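Local coordinates for protein ureidoglycolate hydrolase (Arabidopsis thaliana, PDB 4PXE) that hydrolyses (S)-ureidoglycolate to glyoxylate, ammonium and carbon dioxide as a manganese-dependent homodimeric amidohydrolase of plant purine breakdown, at residues I115-L118 with K119-G122; V54-L57 with M58-G62. All blocks are in the same frame, centred on the assembly; numbering follows the deposited sequence.

Interaction 1: I115-L118 with K119-G122; sequences INVL and KRSG
Arg120 folds back over Asn116 and Val117 in the last turn of helix 105-120, which ends in a Schellman motif at Gly122. CB of Arg120 rests against the carbonyl oxygens of both residues. CG of Arg120 comes 3.4 Å from Asn116 O. The chain then turns about its CG-CD bond (chi3 -63°), which brings the guanidinium back along the helix. NE and CZ of Arg120 also pass near Asn116 O. One face of the guanidinium lies over Asn116 O and Val117 CA, both offset toward its rim. At the tip the two terminal nitrogens part: NH1 of Arg120 packs on CB of Asn116 at 3.8 Å, and NH2 of Arg120 meets CG2 of Val117 at 3.5 Å. NH2 also forms a salt bridge with Glu113 and a hydrogen bond to Ser14 O, so its position is fixed from outside this turn as well.

On another side of the helix, the extended Lys119 chain runs alongside Ile115. Its NZ is directed to Ala61 and makes a cation-pi contact with Trp77, on which Ile115 and Leu118 also pack.

The backbone bond from Arg120 N to Asn116 O is 2.9 Å long. In the final turn, Ser121 N bonds to Val117 O and only weakly to Leu118 O. Ser121 OG shares a hydrogen bond with Ser12 OG. A water donates to the same Val117 O at 2.8 Å and lies 2.7 Å from Ser121 OG.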
loop_
_atom_site.group_PDB
_atom_site.type_symbol
_atom_site.label_atom_id
_atom_site.label_comp_id
_atom_site.label_asym_id
_atom_site.label_seq_id
_atom_site.Cartn_x
_atom_site.Cartn_y
_atom_site.Cartn_z
ATOM N N ILE A 115 -9.770 -22.858 -34.016
ATOM C CA ILE A 115 -8.931 -23.354 -35.107
ATOM C C ILE A 115 -9.002 -24.875 -35.175
ATOM O O ILE A 115 -9.199 -25.461 -36.243
ATOM C CB ILE A 115 -7.460 -22.921 -34.934
ATOM C CG1 ILE A 115 -7.330 -21.411 -35.110
ATOM C CG2 ILE A 115 -6.564 -23.639 -35.926
ATOM C CD1 ILE A 115 -7.745 -20.911 -36.449
ATOM N N ASN A 116 -8.842 -25.519 -34.028
ATOM C CA ASN A 116 -8.903 -26.976 -33.964
ATOM C C ASN A 116 -10.261 -27.537 -34.390
ATOM O O ASN A 116 -10.329 -28.554 -35.090
ATOM C CB ASN A 116 -8.483 -27.458 -32.573
ATOM C CG ASN A 116 -6.985 -27.271 -32.334
ATOM O OD1 ASN A 116 -6.178 -27.476 -33.244
ATOM N ND2 ASN A 116 -6.614 -26.879 -31.125
ATOM N N VAL A 117 -11.334 -26.849 -34.006
ATOM C CA VAL A 117 -12.690 -27.194 -34.419
ATOM C C VAL A 117 -12.825 -27.145 -35.947
ATOM O O VAL A 117 -13.332 -28.084 -36.573
ATOM C CB VAL A 117 -13.725 -26.229 -33.782
ATOM C CG1 VAL A 117 -15.068 -26.289 -34.509
ATOM C CG2 VAL A 117 -13.889 -26.509 -32.277
ATOM N N LEU A 118 -12.354 -26.059 -36.552
ATOM C CA LEU A 118 -12.419 -25.894 -38.001
ATOM C C LEU A 118 -11.578 -26.941 -38.728
ATOM O O LEU A 118 -11.993 -27.479 -39.766
ATOM C CB LEU A 118 -11.961 -24.489 -38.388
ATOM C CG LEU A 118 -12.975 -23.383 -38.089
ATOM C CD1 LEU A 118 -12.357 -22.015 -38.380
ATOM C CD2 LEU A 118 -14.273 -23.586 -38.876
ATOM N N LYS A 119 -10.405 -27.244 -38.184
ATOM C CA LYS A 119 -9.557 -28.276 -38.778
ATOM C C LYS A 119 -10.219 -29.659 -38.707
ATOM O O LYS A 119 -10.172 -30.409 -39.687
ATOM C CB LYS A 119 -8.153 -28.282 -38.159
ATOM C CG LYS A 119 -7.321 -27.075 -38.571
ATOM C CD LYS A 119 -5.838 -27.248 -38.265
ATOM C CE LYS A 119 -5.020 -26.110 -38.882
ATOM N NZ LYS A 119 -3.545 -26.328 -38.786
ATOM N N ARG A 120 -10.845 -29.993 -37.580
ATOM C CA ARG A 120 -11.542 -31.281 -37.461
ATOM C C ARG A 120 -12.672 -31.400 -38.479
ATOM O O ARG A 120 -12.999 -32.505 -38.933
ATOM C CB ARG A 120 -12.083 -31.518 -36.047
ATOM C CG ARG A 120 -11.024 -31.929 -35.046
ATOM C CD ARG A 120 -11.620 -32.412 -33.722
ATOM N NE ARG A 120 -12.379 -31.393 -32.991
ATOM C CZ ARG A 120 -11.856 -30.563 -32.094
ATOM N NH1 ARG A 120 -10.556 -30.593 -31.826
ATOM N NH2 ARG A 120 -12.635 -29.691 -31.466
ATOM N N SER A 121 -13.265 -30.265 -38.842
ATOM C CA SER A 121 -14.351 -30.237 -39.814
ATOM C C SER A 121 -13.875 -30.155 -41.272
ATOM O O SER A 121 -14.696 -30.119 -42.195
ATOM C CB SER A 121 -15.309 -29.087 -39.508
ATOM O OG SER A 121 -16.101 -29.401 -38.376
ATOM N N GLY A 122 -12.560 -30.121 -41.469
ATOM C CA GLY A 122 -11.980 -30.057 -42.805
ATOM C C GLY A 122 -12.162 -28.730 -43.521
ATOM O O GLY A 122 -12.158 -28.659 -44.752
HETATM O O HOH W 1 -15.447 -29.698 -35.724
#

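Interaction 2: V54-L57 with M58-G62; sequences VKNL and MALAG
The carbonyl oxygen of Asn56 accepts the backbone N-H of Leu60 at 2.9 Å (N to O), with an angle of 158° at the hydrogen. The Leu60 side chain packs round the same oxygen. CG of Leu60 lies 3.3 Å from Asn56 O, and CB and CD1 of Leu60 are also near. CD1 of Leu60 additionally meets OD1 of Asn56 at 3.5 Å. The Asn56 side chain has CG opposite its backbone N (chi1 -180°), which lays the amide beside the carbonyl and brings OD1 to the leucine methyl. This is a van der Waals approach of a polar atom to a methyl. Next to it, CD2 of Leu57 touches CD1 of Leu60 at 4.2 Å.

A different face of the helix is apolar. Met58 stretches out fully beyond CG, back along the helix. CG of Met58 passes 3.4 Å from Val54 O, and CE of Met58 ends on CG1 of Val54 at 4.0 Å. Both side chains are buried against Leu133 and Ile131 of strand 129-133 and against helix 105-120. Lys55 leads elsewhere, to a salt bridge with Glu67.

Ala61 N makes the last helical bond, to Leu57 O at 3.0 Å. Gly62 then leaves the helix with positive phi (76°). With the bonds back into the last turn, among them Gly62 N to Ala59 O, this ends helix 45-60 in a Schellman motif.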
loop_
_atom_site.group_PDB
_atom_site.type_symbol
_atom_site.label_atom_id
_atom_site.label_comp_id
_atom_site.label_asym_id
_atom_site.label_seq_id
_atom_site.Cartn_x
_atom_site.Cartn_y
_atom_site.Cartn_z
ATOM N N VAL A 54 0.607 -21.083 -24.012
ATOM C CA VAL A 54 -0.187 -20.710 -25.177
ATOM C C VAL A 54 0.547 -20.956 -26.506
ATOM O O VAL A 54 -0.029 -21.490 -27.455
ATOM C CB VAL A 54 -0.669 -19.238 -25.086
ATOM C CG1 VAL A 54 -1.316 -18.811 -26.388
ATOM C CG2 VAL A 54 -1.656 -19.078 -23.932
ATOM N N LYS A 55 1.819 -20.574 -26.571
ATOM C CA LYS A 55 2.605 -20.811 -27.779
ATOM C C LYS A 55 2.691 -22.306 -28.113
ATOM O O LYS A 55 2.642 -22.684 -29.285
ATOM C CB LYS A 55 3.995 -20.173 -27.661
ATOM C CG LYS A 55 3.969 -18.663 -27.911
ATOM C CD LYS A 55 5.353 -18.017 -27.839
ATOM C CE LYS A 55 5.832 -17.864 -26.404
ATOM N NZ LYS A 55 7.222 -17.280 -26.340
ATOM N N ASN A 56 2.797 -23.146 -27.084
ATOM C CA ASN A 56 2.794 -24.595 -27.271
ATOM C C ASN A 56 1.485 -25.072 -27.897
ATOM O O ASN A 56 1.485 -25.851 -28.856
ATOM C CB ASN A 56 3.081 -25.310 -25.947
ATOM C CG ASN A 56 3.098 -26.815 -26.088
ATOM O OD1 ASN A 56 2.226 -27.506 -25.567
ATOM N ND2 ASN A 56 4.098 -27.334 -26.795
ATOM N N LEU A 57 0.364 -24.576 -27.380
ATOM C CA LEU A 57 -0.931 -24.915 -27.967
ATOM C C LEU A 57 -1.079 -24.430 -29.410
ATOM O O LEU A 57 -1.647 -25.127 -30.247
ATOM C CB LEU A 57 -2.074 -24.364 -27.108
ATOM C CG LEU A 57 -2.245 -24.983 -25.723
ATOM C CD1 LEU A 57 -3.461 -24.391 -25.041
ATOM C CD2 LEU A 57 -2.376 -26.492 -25.837
ATOM N N MET A 58 -0.573 -23.236 -29.706
ATOM C CA MET A 58 -0.630 -22.715 -31.065
ATOM C C MET A 58 0.157 -23.607 -32.021
ATOM O O MET A 58 -0.301 -23.911 -33.120
ATOM C CB MET A 58 -0.078 -21.292 -31.129
ATOM C CG MET A 58 -0.978 -20.231 -30.518
ATOM S SD MET A 58 -0.233 -18.610 -30.791
ATOM C CE MET A 58 -1.530 -17.515 -30.168
ATOM N N ALA A 59 1.335 -24.035 -31.580
ATOM C CA ALA A 59 2.173 -24.907 -32.401
ATOM C C ALA A 59 1.500 -26.259 -32.598
ATOM O O ALA A 59 1.528 -26.816 -33.702
ATOM C CB ALA A 59 3.543 -25.070 -31.766
ATOM N N LEU A 60 0.883 -26.786 -31.540
ATOM C CA LEU A 60 0.182 -28.069 -31.638
ATOM C C LEU A 60 -0.984 -27.992 -32.617
ATOM O O LEU A 60 -1.331 -28.983 -33.245
ATOM C CB LEU A 60 -0.312 -28.532 -30.269
ATOM C CG LEU A 60 0.754 -29.018 -29.287
ATOM C CD1 LEU A 60 0.164 -29.192 -27.887
ATOM C CD2 LEU A 60 1.395 -30.315 -29.773
ATOM N N ALA A 61 -1.575 -26.808 -32.746
ATOM C CA ALA A 61 -2.672 -26.568 -33.676
ATOM C C ALA A 61 -2.175 -26.310 -35.103
ATOM O O ALA A 61 -2.965 -25.999 -35.997
ATOM C CB ALA A 61 -3.522 -25.399 -33.196
ATOM N N GLY A 62 -0.863 -26.415 -35.306
ATOM C CA GLY A 62 -0.278 -26.241 -36.629
ATOM C C GLY A 62 -0.170 -24.805 -37.121
ATOM O O GLY A 62 -0.055 -24.560 -38.324
#

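Interactions 1 and 2 are the C-terminal ends of two packed helices, 105-120 and 45-60, and both finish in a Schellman motif with a glycine of positive phi. Their centres are 14 Å apart. They meet directly: Lys119 NZ of interaction 1 probably donates a hydrogen bond to Ala61 O of interaction 2 at 2.9 Å. Asn116 OD1 also packs on Ala61 CB at 3.4 Å. The lysine probably ties the two helix ends together, and the asparagine only packs against the turn. Interaction 1 lies away from the annotated sites. Interaction 2 is nearer the metal centre, with the Val54 side chain about 10 Å from that of His92, a ligand of the catalytic manganese.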